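Local coordinates for acyl-[acyl-carrier-protein]--UDP-N-acetylglucosamine O-acyltransferase (Helicobacter pylori, PDB 1J2Z) that transfers a (3R)-hydroxyacyl chain from acyl carrier protein to UDP-N-acetylglucosamine, the first step of lipid A biosynthesis, at residues 23-28 and 41-46; 62-67 and 92-97. All blocks are in the same frame, centred on the assembly; numbering follows the deposited sequence.

Both contacts pair successive coils of the left-handed parallel beta-helix on one of its three sheets, and their centres lie about 14 Å apart. Strands 45-46 and 63-64 are neighbours there, so interaction 2 continues the sheet where interaction 1 ends: Thr45 O lies 2.9 Å from Leu64 N and Thr45 N 3.1 Å from Ala62 O, both probable hydrogen bonds. Inside the coils, Leu46 CD2 packs on Leu64 CB at 3.7 Å. Both contacts touch the third subunit. Interaction 1 lies away from the substrate sites, whereas interaction 2 borders them: the nearest side-chain atoms of Met93 and Gln69 are about 4 Å apart, and the side chain of Asn95 about 5 Å from a bound octyl thioglucoside.

Interaction 1 (23-28 and 41-46)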
loop_
_atom_site.group_PDB
_atom_site.type_symbol
_atom_site.label_atom_id
_atom_site.label_comp_id
_atom_site.label_asym_id
_atom_site.label_seq_id
_atom_site.Cartn_x
_atom_site.Cartn_y
_atom_site.Cartn_z
ATOM N N GLY A 23 3.218 -13.515 -21.751
ATOM C CA GLY A 23 2.343 -12.493 -22.299
ATOM C C GLY A 23 3.055 -11.350 -22.986
ATOM O O GLY A 23 4.282 -11.313 -23.038
ATOM N N GLU A 24 2.275 -10.405 -23.506
ATOM C CA GLU A 24 2.812 -9.243 -24.212
ATOM C C GLU A 24 3.728 -8.375 -23.349
ATOM O O GLU A 24 3.473 -8.163 -22.166
ATOM C CB GLU A 24 1.666 -8.357 -24.722
ATOM C CG GLU A 24 0.586 -9.088 -25.493
ATOM C CD GLU A 24 0.986 -9.399 -26.915
ATOM O OE1 GLU A 24 0.205 -10.083 -27.604
ATOM O OE2 GLU A 24 2.075 -8.957 -27.348
ATOM N N PHE A 25 4.791 -7.872 -23.964
ATOM C CA PHE A 25 5.736 -6.977 -23.307
ATOM C C PHE A 25 6.462 -7.467 -22.055
ATOM O O PHE A 25 6.926 -6.653 -21.263
ATOM C CB PHE A 25 5.034 -5.647 -22.986
ATOM C CG PHE A 25 4.323 -5.037 -24.169
ATOM C CD1 PHE A 25 2.965 -4.740 -24.101
ATOM C CD2 PHE A 25 5.006 -4.788 -25.357
ATOM C CE1 PHE A 25 2.287 -4.204 -25.201
ATOM C CE2 PHE A 25 4.343 -4.253 -26.468
ATOM C CZ PHE A 25 2.979 -3.961 -26.389
ATOM N N CYS A 26 6.565 -8.774 -21.844
ATOM C CA CYS A 26 7.297 -9.230 -20.666
ATOM C C CYS A 26 8.768 -8.898 -20.891
ATOM O O CYS A 26 9.219 -8.827 -22.033
ATOM C CB CYS A 26 7.144 -10.739 -20.458
ATOM S SG CYS A 26 5.592 -11.253 -19.675
ATOM N N VAL A 27 9.506 -8.670 -19.809
ATOM C CA VAL A 27 10.936 -8.377 -19.897
ATOM C C VAL A 27 11.640 -9.445 -19.071
ATOM O O VAL A 27 11.465 -9.518 -17.852
ATOM C CB VAL A 27 11.275 -6.982 -19.340
ATOM C CG1 VAL A 27 12.784 -6.729 -19.445
ATOM C CG2 VAL A 27 10.516 -5.920 -20.123
ATOM N N ILE A 28 12.424 -10.278 -19.751
ATOM C CA ILE A 28 13.126 -11.385 -19.115
ATOM C C ILE A 28 14.642 -11.292 -19.279
ATOM O O ILE A 28 15.162 -11.396 -20.391
ATOM C CB ILE A 28 12.593 -12.714 -19.697
ATOM C CG1 ILE A 28 11.080 -12.780 -19.455
ATOM C CG2 ILE A 28 13.316 -13.910 -19.080
ATOM C CD1 ILE A 28 10.405 -14.000 -20.034
ATOM N N HIS A 41 1.691 -13.399 -17.402
ATOM C CA HIS A 41 0.725 -12.568 -18.099
ATOM C C HIS A 41 1.518 -11.466 -18.776
ATOM O O HIS A 41 2.747 -11.503 -18.790
ATOM C CB HIS A 41 -0.283 -11.984 -17.113
ATOM C CG HIS A 41 -1.191 -13.014 -16.517
ATOM N ND1 HIS A 41 -2.565 -12.921 -16.578
ATOM C CD2 HIS A 41 -0.922 -14.174 -15.874
ATOM C CE1 HIS A 41 -3.102 -13.981 -15.999
ATOM N NE2 HIS A 41 -2.125 -14.756 -15.563
ATOM N N ASN A 42 0.833 -10.492 -19.351
ATOM C CA ASN A 42 1.537 -9.402 -20.009
ATOM C C ASN A 42 2.310 -8.565 -18.993
ATOM O O ASN A 42 1.946 -8.496 -17.821
ATOM C CB ASN A 42 0.539 -8.497 -20.735
ATOM C CG ASN A 42 -0.374 -7.748 -19.775
ATOM O OD1 ASN A 42 -0.114 -6.593 -19.413
ATOM N ND2 ASN A 42 -1.439 -8.408 -19.343
ATOM N N ASN A 43 3.394 -7.952 -19.453
ATOM C CA ASN A 43 4.187 -7.049 -18.628
ATOM C C ASN A 43 4.769 -7.546 -17.307
ATOM O O ASN A 43 4.723 -6.833 -16.300
ATOM C CB ASN A 43 3.367 -5.784 -18.365
ATOM C CG ASN A 43 3.138 -4.968 -19.624
ATOM O OD1 ASN A 43 4.042 -4.286 -20.108
ATOM N ND2 ASN A 43 1.933 -5.043 -20.165
ATOM N N VAL A 44 5.299 -8.762 -17.294
ATOM C CA VAL A 44 5.940 -9.256 -16.084
ATOM C C VAL A 44 7.435 -8.964 -16.260
ATOM O O VAL A 44 7.987 -9.154 -17.348
ATOM C CB VAL A 44 5.744 -10.781 -15.894
ATOM C CG1 VAL A 44 6.628 -11.280 -14.753
ATOM C CG2 VAL A 44 4.280 -11.089 -15.589
ATOM N N THR A 45 8.085 -8.476 -15.207
ATOM C CA THR A 45 9.513 -8.198 -15.287
ATOM C C THR A 45 10.287 -9.193 -14.429
ATOM O O THR A 45 10.078 -9.274 -13.222
ATOM C CB THR A 45 9.853 -6.779 -14.797
ATOM O OG1 THR A 45 9.250 -5.812 -15.664
ATOM C CG2 THR A 45 11.365 -6.569 -14.781
ATOM N N LEU A 46 11.178 -9.948 -15.064
ATOM C CA LEU A 46 11.995 -10.926 -14.359
ATOM C C LEU A 46 13.464 -10.591 -14.611
ATOM O O LEU A 46 13.934 -10.654 -15.745
ATOM C CB LEU A 46 11.677 -12.336 -14.871
ATOM C CG LEU A 46 10.206 -12.762 -14.806
ATOM C CD1 LEU A 46 10.044 -14.172 -15.363
ATOM C CD2 LEU A 46 9.726 -12.708 -13.365
HETATM O O HOH W 1 6.874 -5.094 -18.883
#
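Val27 and Ile28 pair in parallel with Thr45 and Leu46, the closely packed end of the contact. Val27 N donates to Val44 O (2.9 Å) and Val27 O accepts from Leu46 N (2.8 Å, 176° at the hydrogen). Ile28 and Leu46 turn to one face, covered by Leu34 and Leu40; Val27 and Thr45 turn to the other, against the third subunit. In the type II turn from Gly23 to Cys26, Glu24 O accepts Asn43 N at 2.7 Å. Asn43 CG stands anti to the carbonyl carbon (chi1 -67°), which brings the amide back along Phe25, OD1 3.3 Å from Phe25 CB and ND2 at the ring edge. In-plane donation from ND2 to a lone pair of Asn42 OD1 (2.7 Å), which also bonds Thr45 OG1 of the second subunit, fixes the amide's rotation; a water bridges Asn43 OD1 to Phe25 O. The side around Gly23, Glu24 and His41 is looser and partly exposed. The side chains of Glu24 and Asn42 come no nearer than 4.1 Å, CB to CB; the Glu24 carboxylate leads away to Thr7 and the His41 imidazole to Glu57 and Phe59. Such stacked corners and short strands mark the left-handed beta-helix of hexapeptide-repeat acyltransferases.

Interaction 2 (62-67 and 92-97); sequences AVLGTQ and CMINPG. With SO4 (sulfate ion), chain C.
Val63 N donates to Cys92 O at 2.8 Å and Val63 O accepts Ile94 N at 3.0 Å; Gly65 N then binds Ile94 O at 2.9 Å, completing a short parallel pairing. Beneath it, Leu64 and Ile94 lie side by side, pointing the same way into the coil. In Leu64, chi1 (-50°) sets CG opposite the carbonyl carbon, and chi2 near 180° (-171°) brings CD2 against Ile94 CD1 at 3.5 Å; Leu80 packs on both residues. On the other face Val63 CB meets Met93 CG at 4.2 Å. The Met93 chain bends at chi2 and chi3, and the side chain crosses that of Thr66 at about a right angle, with Met93 SD 4.1 Å from Thr66 OG1. Beyond the strands Gly65 adopts a positive phi (99°) suited to glycine, and the chain turns outward. Pro96 CD sits beside Thr66 O, while Thr66 OG1 bonds Glu90 of the third subunit. Gln67 holds a sulfate, probably from the crystallisation liquor: its backbone N donates to O4 (2.7 Å) and its NE2 to O3 (3.0 Å). The backbone O of Gln67 accepts from Arg89 NH2 of the third subunit. Further out, Met93 touches Gln69, which binds substrate, and Asn95 packs on His118 of the detergent pocket. The contact is apolar inside and polar at its outer end, where neutral N-H donors of Gln67 hold the anion.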
loop_
_atom_site.group_PDB
_atom_site.type_symbol
_atom_site.label_atom_id
_atom_site.label_comp_id
_atom_site.label_asym_id
_atom_site.label_seq_id
_atom_site.Cartn_x
_atom_site.Cartn_y
_atom_site.Cartn_z
ATOM N N ALA A 62 4.129 -7.415 -12.221
ATOM C CA ALA A 62 4.838 -7.927 -11.057
ATOM C C ALA A 62 6.319 -7.747 -11.391
ATOM O O ALA A 62 6.704 -7.809 -12.560
ATOM C CB ALA A 62 4.529 -9.401 -10.847
ATOM N N VAL A 63 7.147 -7.509 -10.382
ATOM C CA VAL A 63 8.573 -7.340 -10.617
ATOM C C VAL A 63 9.329 -8.314 -9.732
ATOM O O VAL A 63 9.246 -8.239 -8.505
ATOM C CB VAL A 63 9.029 -5.902 -10.295
ATOM C CG1 VAL A 63 10.533 -5.768 -10.472
ATOM C CG2 VAL A 63 8.308 -4.925 -11.211
ATOM N N LEU A 64 10.062 -9.229 -10.356
ATOM C CA LEU A 64 10.814 -10.223 -9.600
ATOM C C LEU A 64 12.279 -10.249 -9.999
ATOM O O LEU A 64 12.615 -10.285 -11.182
ATOM C CB LEU A 64 10.230 -11.620 -9.822
ATOM C CG LEU A 64 8.730 -11.875 -9.663
ATOM C CD1 LEU A 64 8.495 -13.373 -9.733
ATOM C CD2 LEU A 64 8.217 -11.323 -8.346
ATOM N N GLY A 65 13.155 -10.214 -9.006
ATOM C CA GLY A 65 14.566 -10.287 -9.310
ATOM C C GLY A 65 15.372 -9.011 -9.346
ATOM O O GLY A 65 16.583 -9.093 -9.496
ATOM N N THR A 66 14.740 -7.843 -9.243
ATOM C CA THR A 66 15.519 -6.610 -9.247
ATOM C C THR A 66 16.298 -6.593 -7.938
ATOM O O THR A 66 15.930 -7.279 -6.985
ATOM C CB THR A 66 14.632 -5.339 -9.339
ATOM O OG1 THR A 66 13.632 -5.371 -8.316
ATOM C CG2 THR A 66 13.972 -5.248 -10.707
ATOM N N GLN A 67 17.368 -5.809 -7.890
ATOM C CA GLN A 67 18.213 -5.746 -6.701
ATOM C C GLN A 67 17.508 -5.329 -5.417
ATOM O O GLN A 67 16.565 -4.535 -5.434
ATOM C CB GLN A 67 19.404 -4.817 -6.957
ATOM C CG GLN A 67 19.031 -3.450 -7.495
ATOM C CD GLN A 67 20.247 -2.636 -7.904
ATOM O OE1 GLN A 67 21.011 -2.170 -7.059
ATOM N NE2 GLN A 67 20.435 -2.469 -9.207
ATOM N N CYS A 92 3.382 -7.151 -7.407
ATOM C CA CYS A 92 4.238 -7.731 -6.375
ATOM C C CYS A 92 5.677 -7.380 -6.713
ATOM O O CYS A 92 6.019 -7.197 -7.880
ATOM C CB CYS A 92 4.094 -9.250 -6.320
ATOM S SG CYS A 92 2.630 -9.803 -5.455
ATOM N N MET A 93 6.519 -7.275 -5.693
ATOM C CA MET A 93 7.921 -6.941 -5.908
ATOM C C MET A 93 8.720 -7.851 -4.992
ATOM O O MET A 93 8.566 -7.804 -3.773
ATOM C CB MET A 93 8.160 -5.471 -5.564
ATOM C CG MET A 93 9.403 -4.859 -6.201
ATOM S SD MET A 93 10.883 -5.126 -5.242
ATOM C CE MET A 93 10.869 -3.674 -4.169
ATOM N N ILE A 94 9.559 -8.691 -5.587
ATOM C CA ILE A 94 10.352 -9.650 -4.830
ATOM C C ILE A 94 11.825 -9.556 -5.208
ATOM O O ILE A 94 12.181 -9.660 -6.380
ATOM C CB ILE A 94 9.853 -11.084 -5.097
ATOM C CG1 ILE A 94 8.360 -11.179 -4.767
ATOM C CG2 ILE A 94 10.637 -12.081 -4.253
ATOM C CD1 ILE A 94 7.752 -12.531 -5.064
ATOM N N ASN A 95 12.675 -9.367 -4.205
ATOM C CA ASN A 95 14.109 -9.247 -4.433
ATOM C C ASN A 95 14.872 -10.495 -4.022
ATOM O O ASN A 95 14.396 -11.281 -3.201
ATOM C CB ASN A 95 14.661 -8.059 -3.640
ATOM C CG ASN A 95 13.949 -6.766 -3.966
ATOM O OD1 ASN A 95 13.889 -6.354 -5.125
ATOM N ND2 ASN A 95 13.405 -6.118 -2.946
ATOM N N PRO A 96 16.064 -10.698 -4.605
ATOM C CA PRO A 96 16.909 -11.852 -4.290
ATOM C C PRO A 96 17.659 -11.548 -2.995
ATOM O O PRO A 96 17.537 -10.444 -2.451
ATOM C CB PRO A 96 17.829 -11.954 -5.509
ATOM C CG PRO A 96 17.954 -10.530 -5.952
ATOM C CD PRO A 96 16.545 -10.013 -5.820
ATOM N N GLY A 97 18.429 -12.514 -2.504
ATOM C CA GLY A 97 19.146 -12.324 -1.253
ATOM C C GLY A 97 20.388 -11.459 -1.315
ATOM O O GLY A 97 20.616 -10.772 -2.303
HETATM S S SO4 C . 18.705 -4.779 -11.473
HETATM O O1 SO4 C . 17.816 -5.206 -12.553
HETATM O O2 SO4 C . 19.723 -5.793 -11.253
HETATM O O3 SO4 C . 19.352 -3.521 -11.816
HETATM O O4 SO4 C . 17.949 -4.582 -10.237
#